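Side-chain contacts in sugar ABC transporter (Agrobacterium radiobacter, PDB 4RXT), which binds a pentose sugar, here alpha-L-arabinopyranose, and probably serves as the solute-binding component of an ABC-type sugar transporter: residues L76-P79 with V80-A84; L155-K159 with T160-G164; N182-T185 with D186-T189; I257-A260 with L261-K265. One frame throughout, in Å; residues are numbered along the deposited sequence. Where two conformers were deposited one is given.

Contact 1. Residues L76-P79 with V80-A84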
loop_
_atom_site.group_PDB
_atom_site.type_symbol
_atom_site.label_atom_id
_atom_site.label_comp_id
_atom_site.label_asym_id
_atom_site.label_seq_id
_atom_site.Cartn_x
_atom_site.Cartn_y
_atom_site.Cartn_z
ATOM N N LEU A 76 -12.675 6.237 9.251
ATOM C CA LEU A 76 -11.776 7.327 9.613
ATOM C C LEU A 76 -12.293 8.709 9.199
ATOM O O LEU A 76 -11.726 9.706 9.574
ATOM C CB LEU A 76 -10.318 7.065 9.114
ATOM C CG LEU A 76 -9.355 6.341 10.085
ATOM C CD1 LEU A 76 -8.947 7.201 11.294
ATOM C CD2 LEU A 76 -9.946 5.000 10.505
ATOM N N GLY A 77 -13.383 8.760 8.437
ATOM C CA GLY A 77 -13.930 10.049 7.962
ATOM C C GLY A 77 -14.253 11.018 9.082
ATOM O O GLY A 77 -13.683 12.116 9.188
ATOM N N LYS A 78 -15.175 10.590 9.927
ATOM C CA LYS A 78 -15.608 11.394 11.063
ATOM C C LYS A 78 -14.445 11.664 12.051
ATOM O O LYS A 78 -14.270 12.784 12.497
ATOM C CB LYS A 78 -16.735 10.628 11.736
ATOM C CG LYS A 78 -17.789 11.475 12.317
ATOM C CD LYS A 78 -17.304 12.121 13.589
ATOM C CE LYS A 78 -18.314 13.142 14.063
ATOM N NZ LYS A 78 -19.622 12.516 14.355
ATOM N N PRO A 79 -13.598 10.630 12.354
ATOM C CA PRO A 79 -12.497 10.941 13.248
ATOM C C PRO A 79 -11.570 12.020 12.695
ATOM O O PRO A 79 -11.115 12.864 13.446
ATOM C CB PRO A 79 -11.796 9.589 13.406
ATOM C CG PRO A 79 -12.939 8.625 13.361
ATOM C CD PRO A 79 -13.855 9.180 12.322
ATOM N N VAL A 80 -11.311 11.986 11.384
ATOM C CA VAL A 80 -10.502 13.032 10.786
ATOM C C VAL A 80 -11.209 14.386 10.827
ATOM O O VAL A 80 -10.561 15.393 11.130
ATOM C CB VAL A 80 -10.019 12.660 9.381
ATOM C CG1 VAL A 80 -9.404 13.855 8.678
ATOM C CG2 VAL A 80 -9.022 11.502 9.482
ATOM N N ASP A 81 -12.521 14.410 10.559
ATOM C CA ASP A 81 -13.282 15.672 10.628
ATOM C C ASP A 81 -13.128 16.267 12.040
ATOM O O ASP A 81 -12.922 17.476 12.209
ATOM C CB ASP A 81 -14.780 15.455 10.342
ATOM C CG ASP A 81 -15.113 15.248 8.856
ATOM O OD1 ASP A 81 -14.312 15.614 7.965
ATOM O OD2 ASP A 81 -16.217 14.698 8.603
ATOM N N GLU A 82 -13.256 15.406 13.053
ATOM C CA GLU A 82 -13.180 15.848 14.440
ATOM C C GLU A 82 -11.804 16.389 14.784
ATOM O O GLU A 82 -11.679 17.461 15.401
ATOM C CB GLU A 82 -13.610 14.742 15.410
ATOM C CG GLU A 82 -15.088 14.376 15.311
ATOM C CD GLU A 82 -15.988 15.557 15.589
ATOM O OE1 GLU A 82 -15.710 16.277 16.570
ATOM O OE2 GLU A 82 -16.950 15.778 14.828
ATOM N N ALA A 83 -10.770 15.609 14.435
ATOM C CA ALA A 83 -9.392 16.030 14.655
ATOM C C ALA A 83 -9.076 17.384 14.020
ATOM O O ALA A 83 -8.418 18.233 14.630
ATOM C CB ALA A 83 -8.430 14.980 14.126
ATOM N N ALA A 84 -9.588 17.576 12.813
ATOM C CA ALA A 84 -9.311 18.762 12.018
ATOM C C ALA A 84 -9.853 20.041 12.638
ATOM O O ALA A 84 -9.403 21.131 12.266
ATOM C CB ALA A 84 -9.847 18.594 10.593
#

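Contact 2. Residues L155-K159 with T160-G164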
loop_
_atom_site.group_PDB
_atom_site.type_symbol
_atom_site.label_atom_id
_atom_site.label_comp_id
_atom_site.label_asym_id
_atom_site.label_seq_id
_atom_site.Cartn_x
_atom_site.Cartn_y
_atom_site.Cartn_z
ATOM N N LEU A 155 -9.712 -4.531 -11.849
ATOM C CA LEU A 155 -10.903 -5.153 -12.416
ATOM C C LEU A 155 -11.353 -4.427 -13.707
ATOM O O LEU A 155 -11.686 -5.078 -14.691
ATOM C CB LEU A 155 -12.049 -5.234 -11.389
ATOM C CG LEU A 155 -11.833 -6.195 -10.207
ATOM C CD1 LEU A 155 -12.972 -6.098 -9.214
ATOM C CD2 LEU A 155 -11.612 -7.632 -10.686
ATOM N N ASP A 156 -11.351 -3.097 -13.684
ATOM C CA ASP A 156 -11.741 -2.299 -14.813
ATOM C C ASP A 156 -10.836 -2.541 -16.024
ATOM O O ASP A 156 -11.283 -2.713 -17.157
ATOM C CB ASP A 156 -11.712 -0.813 -14.440
ATOM C CG ASP A 156 -12.842 -0.407 -13.462
ATOM O OD1 ASP A 156 -13.768 -1.210 -13.179
ATOM O OD2 ASP A 156 -12.768 0.747 -12.969
ATOM N N GLN A 157 -9.535 -2.585 -15.783
ATOM C CA GLN A 157 -8.573 -2.766 -16.882
ATOM C C GLN A 157 -8.746 -4.177 -17.458
ATOM O O GLN A 157 -8.740 -4.411 -18.665
ATOM C CB GLN A 157 -7.142 -2.543 -16.335
ATOM C CG GLN A 157 -6.080 -2.502 -17.422
ATOM C CD GLN A 157 -6.050 -1.216 -18.225
ATOM O OE1 GLN A 157 -7.016 -0.465 -18.273
ATOM N NE2 GLN A 157 -4.937 -0.957 -18.872
ATOM N N VAL A 158 -8.899 -5.155 -16.569
ATOM C CA VAL A 158 -9.124 -6.514 -17.046
ATOM C C VAL A 158 -10.344 -6.603 -17.944
ATOM O O VAL A 158 -10.353 -7.260 -19.019
ATOM C CB VAL A 158 -9.176 -7.534 -15.900
ATOM C CG1 VAL A 158 -9.641 -8.904 -16.398
ATOM C CG2 VAL A 158 -7.768 -7.700 -15.335
ATOM N N LYS A 159 -11.394 -5.963 -17.483
ATOM C CA LYS A 159 -12.668 -6.039 -18.203
ATOM C C LYS A 159 -12.614 -5.437 -19.603
ATOM O O LYS A 159 -13.170 -6.017 -20.559
ATOM C CB LYS A 159 -13.758 -5.364 -17.426
ATOM C CG LYS A 159 -15.105 -5.488 -18.159
ATOM C CD LYS A 159 -16.310 -5.130 -17.357
ATOM C CE LYS A 159 -17.534 -5.219 -18.253
ATOM N NZ LYS A 159 -18.154 -6.554 -18.392
ATOM N N THR A 160 -11.941 -4.310 -19.761
ATOM C CA THR A 160 -11.971 -3.626 -21.070
ATOM C C THR A 160 -10.803 -4.052 -21.984
ATOM O O THR A 160 -10.951 -4.252 -23.195
ATOM C CB THR A 160 -12.046 -2.106 -20.934
ATOM O OG1 THR A 160 -10.896 -1.634 -20.297
ATOM C CG2 THR A 160 -13.210 -1.719 -20.081
ATOM N N LYS A 161 -9.642 -4.215 -21.387
ATOM C CA LYS A 161 -8.453 -4.417 -22.183
ATOM C C LYS A 161 -8.110 -5.889 -22.367
ATOM O O LYS A 161 -7.477 -6.256 -23.371
ATOM C CB LYS A 161 -7.302 -3.606 -21.592
ATOM C CG LYS A 161 -6.023 -3.760 -22.366
ATOM C CD LYS A 161 -5.031 -2.698 -21.984
ATOM C CE LYS A 161 -3.865 -2.704 -22.946
ATOM N NZ LYS A 161 -4.349 -2.216 -24.264
ATOM N N TYR A 162 -8.522 -6.737 -21.420
ATOM C CA TYR A 162 -8.085 -8.160 -21.417
ATOM C C TYR A 162 -9.279 -9.094 -21.360
ATOM O O TYR A 162 -9.450 -9.845 -20.418
ATOM C CB TYR A 162 -7.087 -8.429 -20.293
ATOM C CG TYR A 162 -5.895 -7.499 -20.341
ATOM C CD1 TYR A 162 -5.042 -7.533 -21.404
ATOM C CD2 TYR A 162 -5.677 -6.535 -19.354
ATOM C CE1 TYR A 162 -3.951 -6.673 -21.474
ATOM C CE2 TYR A 162 -4.603 -5.658 -19.421
ATOM C CZ TYR A 162 -3.734 -5.728 -20.494
ATOM O OH TYR A 162 -2.664 -4.844 -20.647
ATOM N N PRO A 163 -10.131 -9.048 -22.402
ATOM C CA PRO A 163 -11.335 -9.871 -22.309
ATOM C C PRO A 163 -11.124 -11.393 -22.230
ATOM O O PRO A 163 -12.046 -12.121 -21.878
ATOM C CB PRO A 163 -12.129 -9.461 -23.576
ATOM C CG PRO A 163 -11.049 -9.049 -24.540
ATOM C CD PRO A 163 -10.056 -8.319 -23.684
ATOM N N GLY A 164 -9.907 -11.859 -22.564
ATOM C CA GLY A 164 -9.562 -13.276 -22.494
ATOM C C GLY A 164 -9.226 -13.740 -21.074
ATOM O O GLY A 164 -9.135 -14.945 -20.828
HETATM O O HOH W 1 -11.301 0.313 -18.429
#

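Contact 3. Residues N182-T185 with D186-T189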
loop_
_atom_site.group_PDB
_atom_site.type_symbol
_atom_site.label_atom_id
_atom_site.label_comp_id
_atom_site.label_asym_id
_atom_site.label_seq_id
_atom_site.Cartn_x
_atom_site.Cartn_y
_atom_site.Cartn_z
ATOM N N ASN A 182 -2.927 -19.369 2.746
ATOM C CA ASN A 182 -3.995 -20.346 2.798
ATOM C C ASN A 182 -5.069 -20.109 1.733
ATOM O O ASN A 182 -5.485 -21.051 1.098
ATOM C CB ASN A 182 -4.618 -20.379 4.196
ATOM C CG ASN A 182 -3.717 -20.970 5.275
ATOM O OD1 ASN A 182 -2.765 -21.695 5.024
ATOM N ND2 ASN A 182 -4.069 -20.657 6.516
ATOM N N ILE A 183 -5.449 -18.854 1.517
ATOM C CA ILE A 183 -6.428 -18.530 0.469
ATOM C C ILE A 183 -5.863 -18.981 -0.881
ATOM O O ILE A 183 -6.547 -19.614 -1.658
ATOM C CB ILE A 183 -6.710 -17.049 0.434
ATOM C CG1 ILE A 183 -7.563 -16.647 1.637
ATOM C CG2 ILE A 183 -7.523 -16.708 -0.807
ATOM C CD1 ILE A 183 -7.619 -15.162 1.884
ATOM N N MET A 184 -4.582 -18.668 -1.148
ATOM C CA MET A 184 -4.006 -19.005 -2.442
ATOM C C MET A 184 -3.998 -20.516 -2.669
ATOM O O MET A 184 -4.403 -21.002 -3.746
ATOM C CB MET A 184 -2.586 -18.415 -2.597
ATOM C CG MET A 184 -1.949 -18.674 -3.956
ATOM S SD MET A 184 -2.631 -17.738 -5.351
ATOM C CE MET A 184 -4.306 -18.208 -5.618
ATOM N N THR A 185 -3.592 -21.255 -1.636
ATOM C CA THR A 185 -3.521 -22.713 -1.717
ATOM C C THR A 185 -4.940 -23.303 -1.929
ATOM O O THR A 185 -5.131 -24.224 -2.740
ATOM C CB THR A 185 -2.840 -23.286 -0.446
ATOM O OG1 THR A 185 -1.520 -22.711 -0.291
ATOM C CG2 THR A 185 -2.644 -24.761 -0.608
ATOM N N ASP A 186 -5.919 -22.724 -1.221
ATOM C CA ASP A 186 -7.317 -23.176 -1.317
ATOM C C ASP A 186 -7.860 -22.933 -2.715
ATOM O O ASP A 186 -8.470 -23.816 -3.323
ATOM C CB ASP A 186 -8.255 -22.452 -0.321
ATOM C CG ASP A 186 -8.008 -22.823 1.159
ATOM O OD1 ASP A 186 -7.177 -23.714 1.460
ATOM O OD2 ASP A 186 -8.674 -22.213 2.043
ATOM N N LEU A 187 -7.585 -21.745 -3.221
ATOM C CA LEU A 187 -8.100 -21.298 -4.521
ATOM C C LEU A 187 -7.607 -22.175 -5.638
ATOM O O LEU A 187 -8.344 -22.625 -6.486
ATOM C CB LEU A 187 -7.742 -19.819 -4.820
ATOM C CG LEU A 187 -8.537 -18.714 -4.106
ATOM C CD1 LEU A 187 -7.996 -17.327 -4.441
ATOM C CD2 LEU A 187 -10.029 -18.818 -4.385
ATOM N N ILE A 188 -6.320 -22.474 -5.622
ATOM C CA ILE A 188 -5.752 -23.204 -6.726
ATOM C C ILE A 188 -6.086 -24.689 -6.678
ATOM O O ILE A 188 -6.297 -25.314 -7.707
ATOM C CB ILE A 188 -4.235 -22.935 -6.846
ATOM C CG1 ILE A 188 -3.710 -23.538 -8.135
ATOM C CG2 ILE A 188 -3.443 -23.499 -5.679
ATOM C CD1 ILE A 188 -2.238 -23.346 -8.248
ATOM N N THR A 189 -6.131 -25.253 -5.487
ATOM C CA THR A 189 -6.370 -26.683 -5.405
ATOM C C THR A 189 -7.791 -26.927 -5.952
ATOM O O THR A 189 -8.059 -27.911 -6.666
ATOM C CB THR A 189 -6.143 -27.244 -3.976
ATOM O OG1 THR A 189 -7.050 -26.648 -3.051
ATOM C CG2 THR A 189 -4.727 -26.988 -3.556
#

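Contact 4. Residues I257-A260 with L261-K265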
loop_
_atom_site.group_PDB
_atom_site.type_symbol
_atom_site.label_atom_id
_atom_site.label_comp_id
_atom_site.label_asym_id
_atom_site.label_seq_id
_atom_site.Cartn_x
_atom_site.Cartn_y
_atom_site.Cartn_z
ATOM N N ILE A 257 5.754 14.801 6.740
ATOM C CA ILE A 257 6.222 15.660 7.819
ATOM C C ILE A 257 6.600 17.057 7.332
ATOM O O ILE A 257 6.191 18.052 7.913
ATOM C CB ILE A 257 7.391 15.030 8.576
ATOM C CG1 ILE A 257 6.934 13.755 9.273
ATOM C CG2 ILE A 257 8.007 16.045 9.551
ATOM C CD1 ILE A 257 5.854 13.896 10.339
ATOM N N LYS A 258 7.361 17.128 6.251
ATOM C CA LYS A 258 7.748 18.438 5.696
ATOM C C LYS A 258 6.498 19.309 5.366
ATOM O O LYS A 258 6.461 20.514 5.700
ATOM C CB LYS A 258 8.650 18.254 4.480
ATOM C CG LYS A 258 9.295 19.499 3.930
ATOM C CD LYS A 258 10.328 19.146 2.880
ATOM C CE LYS A 258 11.052 20.388 2.417
ATOM N NZ LYS A 258 12.233 19.980 1.632
ATOM N N THR A 259 5.502 18.697 4.729
ATOM C CA THR A 259 4.241 19.391 4.414
ATOM C C THR A 259 3.472 19.802 5.646
ATOM O O THR A 259 2.991 20.919 5.728
ATOM C CB THR A 259 3.358 18.492 3.534
ATOM O OG1 THR A 259 4.075 18.178 2.325
ATOM C CG2 THR A 259 2.019 19.151 3.238
ATOM N N ALA A 260 3.393 18.905 6.625
ATOM C CA ALA A 260 2.704 19.218 7.867
ATOM C C ALA A 260 3.377 20.404 8.580
ATOM O O ALA A 260 2.689 21.267 9.103
ATOM C CB ALA A 260 2.655 18.008 8.799
ATOM N N LEU A 261 4.714 20.424 8.624
ATOM C CA LEU A 261 5.400 21.565 9.176
ATOM C C LEU A 261 5.016 22.877 8.476
ATOM O O LEU A 261 4.781 23.901 9.112
ATOM C CB LEU A 261 6.919 21.344 9.134
ATOM C CG LEU A 261 7.775 22.480 9.716
ATOM C CD1 LEU A 261 7.472 22.764 11.189
ATOM C CD2 LEU A 261 9.257 22.200 9.531
ATOM N N ALA A 262 5.016 22.848 7.153
ATOM C CA ALA A 262 4.695 24.049 6.415
ATOM C C ALA A 262 3.257 24.522 6.719
ATOM O O ALA A 262 3.002 25.728 6.948
ATOM C CB ALA A 262 4.870 23.814 4.910
ATOM N N VAL A 263 2.329 23.564 6.773
ATOM C CA VAL A 263 0.939 23.893 7.124
ATOM C C VAL A 263 0.837 24.526 8.539
ATOM O O VAL A 263 0.098 25.502 8.743
ATOM C CB VAL A 263 0.040 22.652 7.012
ATOM C CG1 VAL A 263 -1.311 22.916 7.642
ATOM C CG2 VAL A 263 -0.102 22.206 5.556
ATOM N N SER A 264 1.581 23.956 9.500
ATOM C CA SER A 264 1.634 24.456 10.872
ATOM C C SER A 264 2.147 25.890 10.973
ATOM O O SER A 264 1.848 26.587 11.940
ATOM C CB SER A 264 2.497 23.555 11.758
ATOM O OG SER A 264 3.882 23.791 11.588
ATOM N N LYS A 265 2.936 26.313 9.990
ATOM C CA LYS A 265 3.425 27.718 9.898
ATOM C C LYS A 265 2.529 28.635 9.065
ATOM O O LYS A 265 2.884 29.789 8.799
ATOM C CB LYS A 265 4.828 27.759 9.290
ATOM C CG LYS A 265 5.873 27.027 10.104
ATOM C CD LYS A 265 7.207 27.232 9.427
ATOM C CE LYS A 265 8.276 26.356 9.997
ATOM N NZ LYS A 265 9.510 26.526 9.200
#

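Contact 1. Residues L76-P79 with V80-A84
K78 and E82 run side by side along the outside of helix 77-84, one turn apart and pointing the same way. This is a local contact in the first turns of the helix. Its polar framework is a ladder of four backbone hydrogen bonds. V80 N donates to L76 O, D81 N to G77 O, E82 N to K78 O and A83 N to P79 O, each at 2.9 Å. The A83 bond is the straightest, with an N-H...O angle of 170°. P79 has no amide hydrogen, but its carbonyl still serves as an acceptor.

The charged pair meets mainly through carbon. K78 CD lies 3.6 Å from E82 CG, and K78 CE comes within 3.1 Å of E82 OE2. The K78 chain bends at chi2 and again at chi4. Its NZ stays 4.2 Å from E82 OE2, beyond a salt bridge, so any attraction is probably diffuse. E82 OE2 also has a long, weak ion pair with K85.

Other side-chain atoms rest against carbonyl oxygens of the first turn. V80 CG2, beside its own backbone N, is 3.2 Å from L76 O. D81 turns its carboxylate back beside the first turn, with CG 3.5 Å from G77 O. D81 OD1 is hydrogen-bonded to S98 OG, outside this helix.

L76, P79 and A83 pack on helix 48-60, while V80 reaches S98 and F101 in a loop. The helix links strands 66-68 and 89-92 in a beta-alpha-beta unit of the parallel sheet.

Contact 2. Residues L155-K159 with T160-G164
Q157 and Y162 cross obliquely at the C-terminal end of helix 145-161. The amide and ring planes are 74° apart. The touch is made by Q157 CG, 4.0 Å from Y162 CE2. Q157 starts with CG opposite the backbone N, chi1 -172°, and then bends at chi2. The bend brings the amide end nearer to the following turn. There it lies alongside K161, pointing the same way, with NE2 3.6 Å from K161 CD. K161 also lays its CG over one face of the Y162 ring, offset toward the rim. V158 CA sits at the ring edge, near its plane.

The Q157 amide and the Y162 hydroxyl share a partner. Q157 NE2 and Y162 OH both hydrogen-bond to D118 OD1 on helix 109-128. Sharing this acceptor is consistent with a fixed rotation for both groups. The helix belongs to the beta-alpha-beta unit of strands 133-139 and 165-172, and V158 packs on strand 165-172.

Y162 is the first residue to leave helical backbone angles. Its N still donates to V158 O at 3.1 Å, but the bond is bent to 138°. Y162 N approaches from above the plane of the V158 carbonyl and misses its lone pairs. One residue earlier, K161 N donates to Q157 O at 2.9 Å. T160 N bonds to D156 O at 3.1 Å. A water lies 2.7 Å from T160 OG1 and also makes a weak bond to D156 O.

Contact 3. Residues N182-T185 with D186-T189
I183 overlaps L187 one helical turn later, the two side chains lying side by side and pointing the same way. The branch that touches is I183 CG2, 3.7 Å from L187 CD1. I183 CG2 is turned away from the backbone N and stands beside the carbonyl carbon, which directs it along the helix to L187.

M184 meets L187 from another direction, at about a right angle. Its chain bends at chi2 (72°) and chi3 (-64°). The methyl group CE thereby swings back to 3.9 Å from L187 CB. L187 is thus touched by both residues, each through a methyl group.

The hydrogen bonds between the turns run through the backbone. L187 N donates to I183 O at 2.8 Å. D186 N donates to N182 O at 2.9 Å. I188 N and T189 N bond in the same way to M184 O and T185 O, each at 3.1 Å. The T185 hydroxyl looks back along the chain and is hydrogen-bonded to L181 O. The carboxylate of D186 folds back beside the turn, its CG 3.1 Å from N182 O.

I183, M184 and L187 form the inner face of helix 177-190 and pack on strand 133-139. M184 also reaches helix 202-214. The helix connects strands 165-172 and 194-199, which are parallel and have 133-139 between them. This is a beta-alpha-beta crossover, the basic unit of the alpha/beta lobes of periplasmic binding proteins.

Contact 4. Residues I257-A260 with L261-K265
A260 and S264 belong to a local contact between successive turns at the C-terminal end of helix 249-264. The helix packs beside the parallel sheet. The side chains of I257 and A260 pack on strand 66-68, and A260 also meets strand 89-92. I257, K258 and L261 touch helix 17-33.

Four backbone bonds join the turns. L261 N donates to I257 O at 2.9 Å and nearly straight, at 170°. V263 N reaches T259 O at 2.9 Å. S264 N reaches A260 O, also at 2.9 Å, and A262 N bonds to K258 O at 3.1 Å.

The side chains add little direct contact to this ladder. V263 sets CG2 beside its backbone N, and that methyl lies 3.4 Å from T259 O. The two CG2 atoms of T259 and V263 are further apart, at 4.4 Å. The T259 hydroxyl points back to the preceding turn and is hydrogen-bonded to D255 O.

S264 closes the helix. Its OG lies between the backbone N and the carbonyl carbon (chi1 79°), and from there it donates to L261 O at 2.6 Å. K265 N donates to the same oxygen from the same face of the carbonyl plane.

The last turn is thus held by backbone bonds and by one serine hydroxyl, and L261 O is satisfied twice where the chain leaves the helix.

From the N terminus the contacts come strictly in series. None nests in another or crosses it. Each joins adjoining segments along one helix or at its end, so none closes a long loop. Contact 1 lies on the helix between strands 66-68 and 89-92 of the parallel sheet. After strands 89-92 and 103-106 of that sheet the chain enters the other lobe, where contacts 2 and 3 sit on helices packed against the mixed sheet, their centres about 23 Å apart. After strand 243-246 the chain returns, and contact 4 lies beside the first sheet, its centre about 19 Å from that of contact 1. Contacts 3 and 4 are on opposite sides of the chain's centre. The arabinose-binding residues come from both lobes.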